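Local coordinates for protein KLLA0B12012p (Kluyveromyces lactis, PDB 6Y3P) that probably binds ATP through a C-terminal ATP-grasp domain of the tubulin-tyrosine ligase type, and is a direct partner of the mRNA decapping enzyme Dcp2, at residues F329-L334 / L344-F349; I10-P15 / F50-Y55. All coordinates share one frame; numbering follows the deposited sequence.

Contact 1: residues F329-L334 / L344-F349; sequences FGFDFL and LEVNAF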
ATOM      1  N   PHE A 329      -6.098  -1.179  -4.448  1.00 45.08           N
ATOM      2  CA  PHE A 329      -5.285  -1.213  -3.249  1.00 44.65           C
ATOM      3  C   PHE A 329      -4.805   0.204  -2.941  1.00 49.20           C
ATOM      4  O   PHE A 329      -4.691   1.034  -3.849  1.00 47.41           O
ATOM      5  CB  PHE A 329      -4.040  -2.094  -3.474  1.00 45.62           C
ATOM      6  CG  PHE A 329      -4.289  -3.514  -3.925  1.00 46.20           C
ATOM      7  CD1 PHE A 329      -4.357  -3.829  -5.278  1.00 47.59           C
ATOM      8  CD2 PHE A 329      -4.365  -4.550  -2.998  1.00 47.79           C
ATOM      9  CE1 PHE A 329      -4.537  -5.156  -5.698  1.00 48.77           C
ATOM     10  CE2 PHE A 329      -4.539  -5.880  -3.418  1.00 49.92           C
ATOM     11  CZ  PHE A 329      -4.633  -6.170  -4.763  1.00 47.62           C
ATOM     12  N   GLY A 330      -4.484   0.427  -1.665  1.00 45.13           N
ATOM     13  CA  GLY A 330      -3.906   1.659  -1.158  1.00 44.17           C
ATOM     14  C   GLY A 330      -2.411   1.502  -0.955  1.00 48.05           C
ATOM     15  O   GLY A 330      -1.982   0.821  -0.020  1.00 46.83           O
ATOM     16  N   PHE A 331      -1.600   2.091  -1.863  1.00 45.74           N
ATOM     17  CA  PHE A 331      -0.146   2.025  -1.761  1.00 45.25           C
ATOM     18  C   PHE A 331       0.368   3.211  -0.974  1.00 49.80           C
ATOM     19  O   PHE A 331       0.091   4.353  -1.326  1.00 50.39           O
ATOM     20  CB  PHE A 331       0.522   1.955  -3.135  1.00 45.77           C
ATOM     21  CG  PHE A 331       0.641   0.584  -3.748  1.00 45.80           C
ATOM     22  CD1 PHE A 331      -0.491  -0.188  -3.991  1.00 46.74           C
ATOM     23  CD2 PHE A 331       1.860   0.129  -4.230  1.00 46.43           C
ATOM     24  CE1 PHE A 331      -0.387  -1.412  -4.636  1.00 47.64           C
ATOM     25  CE2 PHE A 331       1.962  -1.103  -4.872  1.00 48.38           C
ATOM     26  CZ  PHE A 331       0.838  -1.865  -5.072  1.00 46.32           C
ATOM     27  N   ASP A 332       1.094   2.933   0.101  1.00 47.02           N
ATOM     28  CA  ASP A 332       1.664   3.972   0.943  1.00 48.12           C
ATOM     29  C   ASP A 332       3.157   4.104   0.745  1.00 48.25           C
ATOM     30  O   ASP A 332       3.943   3.161   0.972  1.00 48.68           O
ATOM     31  CB  ASP A 332       1.274   3.801   2.418  1.00 52.07           C
ATOM     32  CG  ASP A 332      -0.221   4.031   2.611  1.00 74.53           C
ATOM     33  OD1 ASP A 332      -0.633   5.213   2.751  1.00 76.58           O
ATOM     34  OD2 ASP A 332      -0.984   3.047   2.530  1.00 85.03           O
ATOM     35  N   PHE A 333       3.522   5.290   0.261  1.00 40.67           N
ATOM     36  CA  PHE A 333       4.879   5.723  -0.018  1.00 39.95           C
ATOM     37  C   PHE A 333       5.312   6.877   0.894  1.00 45.68           C
ATOM     38  O   PHE A 333       4.543   7.791   1.153  1.00 43.61           O
ATOM     39  CB  PHE A 333       4.978   6.235  -1.467  1.00 40.78           C
ATOM     40  CG  PHE A 333       4.824   5.205  -2.546  1.00 40.42           C
ATOM     41  CD1 PHE A 333       5.921   4.495  -3.010  1.00 42.35           C
ATOM     42  CD2 PHE A 333       3.597   5.000  -3.162  1.00 41.07           C
ATOM     43  CE1 PHE A 333       5.775   3.552  -4.042  1.00 42.50           C
ATOM     44  CE2 PHE A 333       3.452   4.036  -4.167  1.00 41.95           C
ATOM     45  CZ  PHE A 333       4.539   3.319  -4.592  1.00 39.54           C
ATOM     46  N   LEU A 334       6.575   6.864   1.295  1.00 45.89           N
ATOM     47  CA  LEU A 334       7.245   7.936   2.031  1.00 46.86           C
ATOM     48  C   LEU A 334       8.092   8.706   0.989  1.00 49.47           C
ATOM     49  O   LEU A 334       8.527   8.135  -0.014  1.00 48.23           O
ATOM     50  CB  LEU A 334       8.160   7.330   3.100  1.00 48.34           C
ATOM     51  CG  LEU A 334       7.576   7.139   4.518  1.00 55.24           C
ATOM     52  CD1 LEU A 334       6.360   6.252   4.530  1.00 57.52           C
ATOM     53  CD2 LEU A 334       8.609   6.541   5.457  1.00 55.57           C
ATOM     54  N   LEU A 344       6.300   1.741   1.553  1.00 47.84           N
ATOM     55  CA  LEU A 344       6.203   1.294   2.916  1.00 49.23           C
ATOM     56  C   LEU A 344       5.298   0.070   3.006  1.00 53.20           C
ATOM     57  O   LEU A 344       5.691  -0.927   3.607  1.00 53.31           O
ATOM     58  CB  LEU A 344       5.709   2.452   3.813  1.00 49.82           C
ATOM     59  CG  LEU A 344       5.403   2.121   5.270  1.00 56.02           C
ATOM     60  CD1 LEU A 344       6.695   1.831   6.081  1.00 56.47           C
ATOM     61  CD2 LEU A 344       4.591   3.240   5.909  1.00 58.96           C
ATOM     62  N   GLU A 345       4.082   0.146   2.435  1.00 48.59           N
ATOM     63  CA  GLU A 345       3.098  -0.949   2.510  1.00 47.48           C
ATOM     64  C   GLU A 345       2.017  -0.836   1.457  1.00 48.30           C
ATOM     65  O   GLU A 345       1.823   0.222   0.837  1.00 46.26           O
ATOM     66  CB  GLU A 345       2.437  -0.999   3.903  1.00 48.85           C
ATOM     67  CG  GLU A 345       1.593   0.230   4.221  1.00 60.99           C
ATOM     68  CD  GLU A 345       1.207   0.436   5.673  1.00 83.46           C
ATOM     69  OE1 GLU A 345       1.298  -0.536   6.456  1.00 57.77           O
ATOM     70  OE2 GLU A 345       0.791   1.566   6.022  1.00 92.34           O
ATOM     71  N   VAL A 346       1.289  -1.944   1.295  1.00 43.50           N
ATOM     72  CA  VAL A 346       0.165  -2.082   0.388  1.00 42.31           C
ATOM     73  C   VAL A 346      -0.999  -2.494   1.290  1.00 48.39           C
ATOM     74  O   VAL A 346      -0.889  -3.450   2.043  1.00 48.50           O
ATOM     75  CB  VAL A 346       0.482  -3.120  -0.735  1.00 44.77           C
ATOM     76  CG1 VAL A 346      -0.724  -3.380  -1.634  1.00 44.17           C
ATOM     77  CG2 VAL A 346       1.704  -2.703  -1.559  1.00 43.40           C
ATOM     78  N   ASN A 347      -2.071  -1.717   1.270  1.00 47.83           N
ATOM     79  CA  ASN A 347      -3.266  -1.965   2.068  1.00 48.70           C
ATOM     80  C   ASN A 347      -4.436  -2.350   1.176  1.00 53.62           C
ATOM     81  O   ASN A 347      -4.783  -1.637   0.234  1.00 52.31           O
ATOM     82  CB  ASN A 347      -3.640  -0.750   2.937  1.00 49.18           C
ATOM     83  CG  ASN A 347      -2.576  -0.363   3.926  1.00 69.27           C
ATOM     84  OD1 ASN A 347      -2.285  -1.081   4.887  1.00 64.18           O
ATOM     85  ND2 ASN A 347      -1.956   0.774   3.693  1.00 58.44           N
ATOM     86  N   ALA A 348      -5.010  -3.503   1.484  1.00 52.54           N
ATOM     87  CA  ALA A 348      -6.202  -4.070   0.870  1.00 53.14           C
ATOM     88  C   ALA A 348      -7.366  -3.374   1.547  1.00 56.89           C
ATOM     89  O   ALA A 348      -7.264  -3.009   2.729  1.00 54.39           O
ATOM     90  CB  ALA A 348      -6.282  -5.571   1.171  1.00 54.16           C
ATOM     91  N   PHE A 349      -8.467  -3.206   0.802  1.00 55.49           N
ATOM     92  CA  PHE A 349      -9.722  -2.598   1.248  1.00 56.20           C
ATOM     93  C   PHE A 349      -9.473  -1.295   2.064  1.00 62.04           C
ATOM     94  O   PHE A 349      -9.875  -1.182   3.230  1.00 62.36           O
ATOM     95  CB  PHE A 349     -10.583  -3.659   1.972  1.00 58.06           C
ATOM     96  CG  PHE A 349     -11.195  -4.611   0.962  1.00 59.41           C
ATOM     97  CD1 PHE A 349     -10.435  -5.634   0.394  1.00 61.70           C
ATOM     98  CD2 PHE A 349     -12.506  -4.440   0.525  1.00 61.21           C
ATOM     99  CE1 PHE A 349     -10.981  -6.475  -0.576  1.00 63.49           C
ATOM    100  CE2 PHE A 349     -13.044  -5.272  -0.457  1.00 64.79           C
ATOM    101  CZ  PHE A 349     -12.285  -6.295  -0.991  1.00 63.19           C
TER
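Asp332 O is gripped by two successive backbone amides of the opposite strand: Leu344 N donates to it at 2.8 Å, and Glu345 N adds a weak bond at 3.4 Å. Two residues facing one define a classic beta bulge. Beyond it the pairing is regular. Asp332 N gives its hydrogen to Glu345 O, and Gly330 and Asn347 bond each other in both directions, the straighter link being Gly330 N to Asn347 O at 2.8 Å (174° at the hydrogen).

Strands 326-335 and 341-347 form an antiparallel hairpin near the centre of the chain and within the tubulin-tyrosine ligase family region. One face carries Asp332, Glu345 and Asn347. Here Asn347 ND2 lies 2.7 Å from Asp332 OD2, but the bond is weak because it is strongly bent (116° at the hydrogen), with the amide and carboxylate planes steeply inclined to each other. Asp332 OD1 turns instead to Arg218 in a salt bridge, while two like charges, Glu345 OE2 and Asp332 OD2, lie 4.2 Å apart. In ATP-grasp enzymes such an acidic and asparagine cluster commonly holds the magnesium ions of the nucleotide, so this face is consistent with a metal site, where a cation would probably ease the repulsion.

The other face is apolar. Val346 sends CG2 over the centre of the Phe331 ring, 3.7 Å from its centroid, in a CH-pi contact. Its second branch, CG1, lies anti to the backbone N (chi1 175°), which carries it to 3.6 Å from Phe331 CE1 and also against Phe329 CB. Helix 290-313 packs on Phe331, and helix 78-81 on Val346 and Phe329. At the bulged end, Leu334 CD1 meets Leu344 CD2 at 3.8 Å, apolar methyl against methyl.

Contact 2: residues I10-P15 / F50-Y55; sequences IVLTIP and FHYGDY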
ATOM      1  N   ILE A  10     -25.238  -6.535 -11.788  1.00 57.13           N
ATOM      2  CA  ILE A  10     -24.296  -5.837 -10.901  1.00 55.05           C
ATOM      3  C   ILE A  10     -24.882  -5.891  -9.489  1.00 59.30           C
ATOM      4  O   ILE A  10     -26.002  -5.442  -9.295  1.00 59.69           O
ATOM      5  CB  ILE A  10     -23.960  -4.373 -11.359  1.00 57.40           C
ATOM      6  CG1 ILE A  10     -23.016  -4.357 -12.577  1.00 56.20           C
ATOM      7  CG2 ILE A  10     -23.322  -3.545 -10.212  1.00 58.38           C
ATOM      8  CD1 ILE A  10     -23.060  -3.053 -13.421  1.00 58.23           C
ATOM      9  N   VAL A  11     -24.111  -6.413  -8.511  1.00 54.77           N
ATOM     10  CA  VAL A  11     -24.505  -6.555  -7.100  1.00 54.41           C
ATOM     11  C   VAL A  11     -23.622  -5.635  -6.234  1.00 59.93           C
ATOM     12  O   VAL A  11     -22.403  -5.795  -6.207  1.00 58.54           O
ATOM     13  CB  VAL A  11     -24.449  -8.038  -6.608  1.00 56.87           C
ATOM     14  CG1 VAL A  11     -24.916  -8.162  -5.164  1.00 56.67           C
ATOM     15  CG2 VAL A  11     -25.247  -8.976  -7.511  1.00 56.84           C
ATOM     16  N   LEU A  12     -24.237  -4.680  -5.536  1.00 58.50           N
ATOM     17  CA  LEU A  12     -23.553  -3.713  -4.668  1.00 58.34           C
ATOM     18  C   LEU A  12     -24.043  -3.920  -3.240  1.00 61.17           C
ATOM     19  O   LEU A  12     -25.074  -3.374  -2.874  1.00 61.59           O
ATOM     20  CB  LEU A  12     -23.848  -2.284  -5.168  1.00 58.84           C
ATOM     21  CG  LEU A  12     -23.071  -1.096  -4.557  1.00 62.62           C
ATOM     22  CD1 LEU A  12     -21.548  -1.283  -4.670  1.00 60.37           C
ATOM     23  CD2 LEU A  12     -23.485   0.212  -5.239  1.00 64.00           C
ATOM     24  N   THR A  13     -23.325  -4.749  -2.464  1.00 58.34           N
ATOM     25  CA  THR A  13     -23.670  -5.146  -1.082  1.00 60.06           C
ATOM     26  C   THR A  13     -23.079  -4.221  -0.007  1.00 68.52           C
ATOM     27  O   THR A  13     -23.262  -4.451   1.193  1.00 71.03           O
ATOM     28  CB  THR A  13     -23.302  -6.615  -0.821  1.00 58.69           C
ATOM     29  OG1 THR A  13     -21.893  -6.787  -0.973  1.00 54.57           O
ATOM     30  CG2 THR A  13     -24.066  -7.571  -1.722  1.00 59.28           C
ATOM     31  N   ILE A  14     -22.393  -3.173  -0.438  1.00 64.78           N
ATOM     32  CA  ILE A  14     -21.803  -2.200   0.449  1.00 64.41           C
ATOM     33  C   ILE A  14     -22.888  -1.360   1.118  1.00 69.76           C
ATOM     34  O   ILE A  14     -23.837  -0.936   0.445  1.00 69.55           O
ATOM     35  CB  ILE A  14     -20.724  -1.398  -0.315  1.00 66.72           C
ATOM     36  CG1 ILE A  14     -19.355  -1.957   0.049  1.00 67.08           C
ATOM     37  CG2 ILE A  14     -20.793   0.126  -0.111  1.00 67.27           C
ATOM     38  CD1 ILE A  14     -18.433  -1.999  -1.028  1.00 80.36           C
ATOM     39  N   PRO A  15     -22.794  -1.166   2.459  1.00 66.78           N
ATOM     40  CA  PRO A  15     -23.781  -0.330   3.150  1.00 67.23           C
ATOM     41  C   PRO A  15     -23.880   1.049   2.515  1.00 71.08           C
ATOM     42  O   PRO A  15     -22.862   1.652   2.154  1.00 69.73           O
ATOM     43  CB  PRO A  15     -23.226  -0.249   4.575  1.00 68.75           C
ATOM     44  CG  PRO A  15     -22.408  -1.484   4.720  1.00 72.33           C
ATOM     45  CD  PRO A  15     -21.754  -1.637   3.396  1.00 67.23           C
ATOM     46  N   PHE A  50     -21.200  -8.736 -11.623  1.00 54.21           N
ATOM     47  CA  PHE A  50     -20.133  -8.044 -10.933  1.00 52.20           C
ATOM     48  C   PHE A  50     -20.607  -7.667  -9.544  1.00 54.96           C
ATOM     49  O   PHE A  50     -21.512  -6.847  -9.394  1.00 55.20           O
ATOM     50  CB  PHE A  50     -19.616  -6.821 -11.710  1.00 52.99           C
ATOM     51  CG  PHE A  50     -18.459  -6.166 -10.999  1.00 53.35           C
ATOM     52  CD1 PHE A  50     -17.247  -6.825 -10.861  1.00 55.39           C
ATOM     53  CD2 PHE A  50     -18.613  -4.936 -10.379  1.00 55.43           C
ATOM     54  CE1 PHE A  50     -16.204  -6.257 -10.132  1.00 55.53           C
ATOM     55  CE2 PHE A  50     -17.564  -4.367  -9.657  1.00 57.95           C
ATOM     56  CZ  PHE A  50     -16.366  -5.029  -9.542  1.00 54.76           C
ATOM     57  N   HIS A  51     -19.988  -8.273  -8.544  1.00 49.97           N
ATOM     58  CA  HIS A  51     -20.274  -8.047  -7.140  1.00 49.79           C
ATOM     59  C   HIS A  51     -19.205  -7.125  -6.539  1.00 55.14           C
ATOM     60  O   HIS A  51     -18.023  -7.484  -6.451  1.00 55.72           O
ATOM     61  CB  HIS A  51     -20.393  -9.401  -6.392  1.00 50.35           C
ATOM     62  CG  HIS A  51     -20.673  -9.342  -4.909  1.00 52.86           C
ATOM     63  ND1 HIS A  51     -20.472 -10.452  -4.095  1.00 53.84           N
ATOM     64  CD2 HIS A  51     -21.141  -8.325  -4.140  1.00 53.22           C
ATOM     65  CE1 HIS A  51     -20.813 -10.071  -2.879  1.00 52.58           C
ATOM     66  NE2 HIS A  51     -21.216  -8.800  -2.855  1.00 52.48           N
ATOM     67  N   TYR A  52     -19.617  -5.899  -6.206  1.00 49.35           N
ATOM     68  CA  TYR A  52     -18.761  -4.966  -5.525  1.00 47.07           C
ATOM     69  C   TYR A  52     -19.263  -4.997  -4.082  1.00 50.88           C
ATOM     70  O   TYR A  52     -20.415  -4.637  -3.811  1.00 50.18           O
ATOM     71  CB  TYR A  52     -18.812  -3.545  -6.131  1.00 47.73           C
ATOM     72  CG  TYR A  52     -17.653  -2.680  -5.675  1.00 48.26           C
ATOM     73  CD1 TYR A  52     -17.558  -2.245  -4.359  1.00 50.86           C
ATOM     74  CD2 TYR A  52     -16.616  -2.353  -6.541  1.00 48.58           C
ATOM     75  CE1 TYR A  52     -16.469  -1.493  -3.916  1.00 51.82           C
ATOM     76  CE2 TYR A  52     -15.535  -1.573  -6.118  1.00 48.71           C
ATOM     77  CZ  TYR A  52     -15.461  -1.155  -4.796  1.00 56.68           C
ATOM     78  OH  TYR A  52     -14.407  -0.394  -4.330  1.00 57.36           O
ATOM     79  N   GLY A  53     -18.434  -5.543  -3.200  1.00 47.61           N
ATOM     80  CA  GLY A  53     -18.737  -5.661  -1.784  1.00 48.62           C
ATOM     81  C   GLY A  53     -17.541  -5.424  -0.885  1.00 54.12           C
ATOM     82  O   GLY A  53     -16.437  -5.179  -1.362  1.00 53.31           O
ATOM     83  N   ASP A  54     -17.763  -5.482   0.440  1.00 54.12           N
ATOM     84  CA  ASP A  54     -16.716  -5.426   1.462  1.00 53.83           C
ATOM     85  C   ASP A  54     -16.099  -6.816   1.423  1.00 57.81           C
ATOM     86  O   ASP A  54     -16.752  -7.727   0.913  1.00 58.28           O
ATOM     87  CB  ASP A  54     -17.299  -5.107   2.853  1.00 55.89           C
ATOM     88  CG  ASP A  54     -17.787  -3.678   2.982  1.00 67.13           C
ATOM     89  OD1 ASP A  54     -17.031  -2.749   2.597  1.00 68.10           O
ATOM     90  OD2 ASP A  54     -18.921  -3.482   3.456  1.00 74.41           O
ATOM     91  N   TYR A  55     -14.832  -6.970   1.866  1.00 54.62           N
ATOM     92  CA  TYR A  55     -14.105  -8.236   1.758  1.00 55.01           C
ATOM     93  C   TYR A  55     -14.889  -9.447   2.224  1.00 58.60           C
ATOM     94  O   TYR A  55     -14.969 -10.431   1.483  1.00 57.19           O
ATOM     95  CB  TYR A  55     -12.720  -8.196   2.432  1.00 56.13           C
ATOM     96  CG  TYR A  55     -11.928  -9.451   2.138  1.00 59.43           C
ATOM     97  CD1 TYR A  55     -11.553  -9.775   0.834  1.00 61.27           C
ATOM     98  CD2 TYR A  55     -11.614 -10.354   3.152  1.00 61.25           C
ATOM     99  CE1 TYR A  55     -10.846 -10.943   0.550  1.00 63.78           C
ATOM    100  CE2 TYR A  55     -10.918 -11.534   2.882  1.00 63.20           C
ATOM    101  CZ  TYR A  55     -10.526 -11.821   1.579  1.00 74.59           C
ATOM    102  OH  TYR A  55      -9.820 -12.975   1.308  1.00 76.02           O
TER
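With chi1 at 179°, His51 has its CG opposite the backbone N, which carries the imidazole obliquely forward along the strand, with NE2 beside Thr13, whose OG1 sits between its own N and carbonyl carbon (chi1 62°) and faces the ring. NE2 of His51 donates to Thr13 OG1 at 2.8 Å, and the oxygen lies only 6° out of the imidazole plane, an edge-on approach. Both ends of the ring are tied, since ND1 bonds Tyr69 OH, and Thr13 OG1 has a further partner in Gln57 OE1. Val11 CG1 packs against His51 CD2 at 3.9 Å. An alanine at His51 would remove the imidazole and would probably leave Thr13 OG1 and Tyr69 OH each without this partner, opening a gap beside Val11.

Strands 8-12 and 48-52 are the central neighbours of a four-stranded parallel sheet. A beta-alpha-beta crossover through helix 21-31 links 8-12 to its other neighbour, 37-38. Backbone bonds step from one strand to the other: Val11 N to Phe50 O and Tyr52 N to Val11 O, each 2.8 Å, then Thr13 N to Tyr52 O at a longer 3.2 Å.

On the face with Ile10 and Phe50, Leu12 and Tyr52 run side by side, and Leu12 CD1 touches Tyr52 CB at 3.8 Å. Past the strand ends, Ile14 CD1 comes in at the edge of the Tyr52 ring, 3.5 Å from CD1 of that tyrosine. Helices 21-31 and 357-375 both reach this face. Nearer the surface, Pro15 CD comes within 3.4 Å of Asp54 OD2, while Ile14 CG1 lies across the same carboxylate.

Contact 1 lies near the centre of the chain, contact 2 about 22 Å away, centre to centre, in a separate sheet; they share no strand. The antiparallel hairpin of contact 1 has one apolar face and a polar one that may belong to a metal site, whereas the parallel pair of contact 2, more of whose touching residues are buried, is mostly apolar with one imidazole-hydroxyl bond set near its strand ends. The loops following the strands bring them together: Phe349 CE2 packs 3.4 Å from Tyr55 N, and the rings of Phe349 and Tyr55 meet with their planes at about 60°. Contact 2 closes before contact 1 opens along the chain.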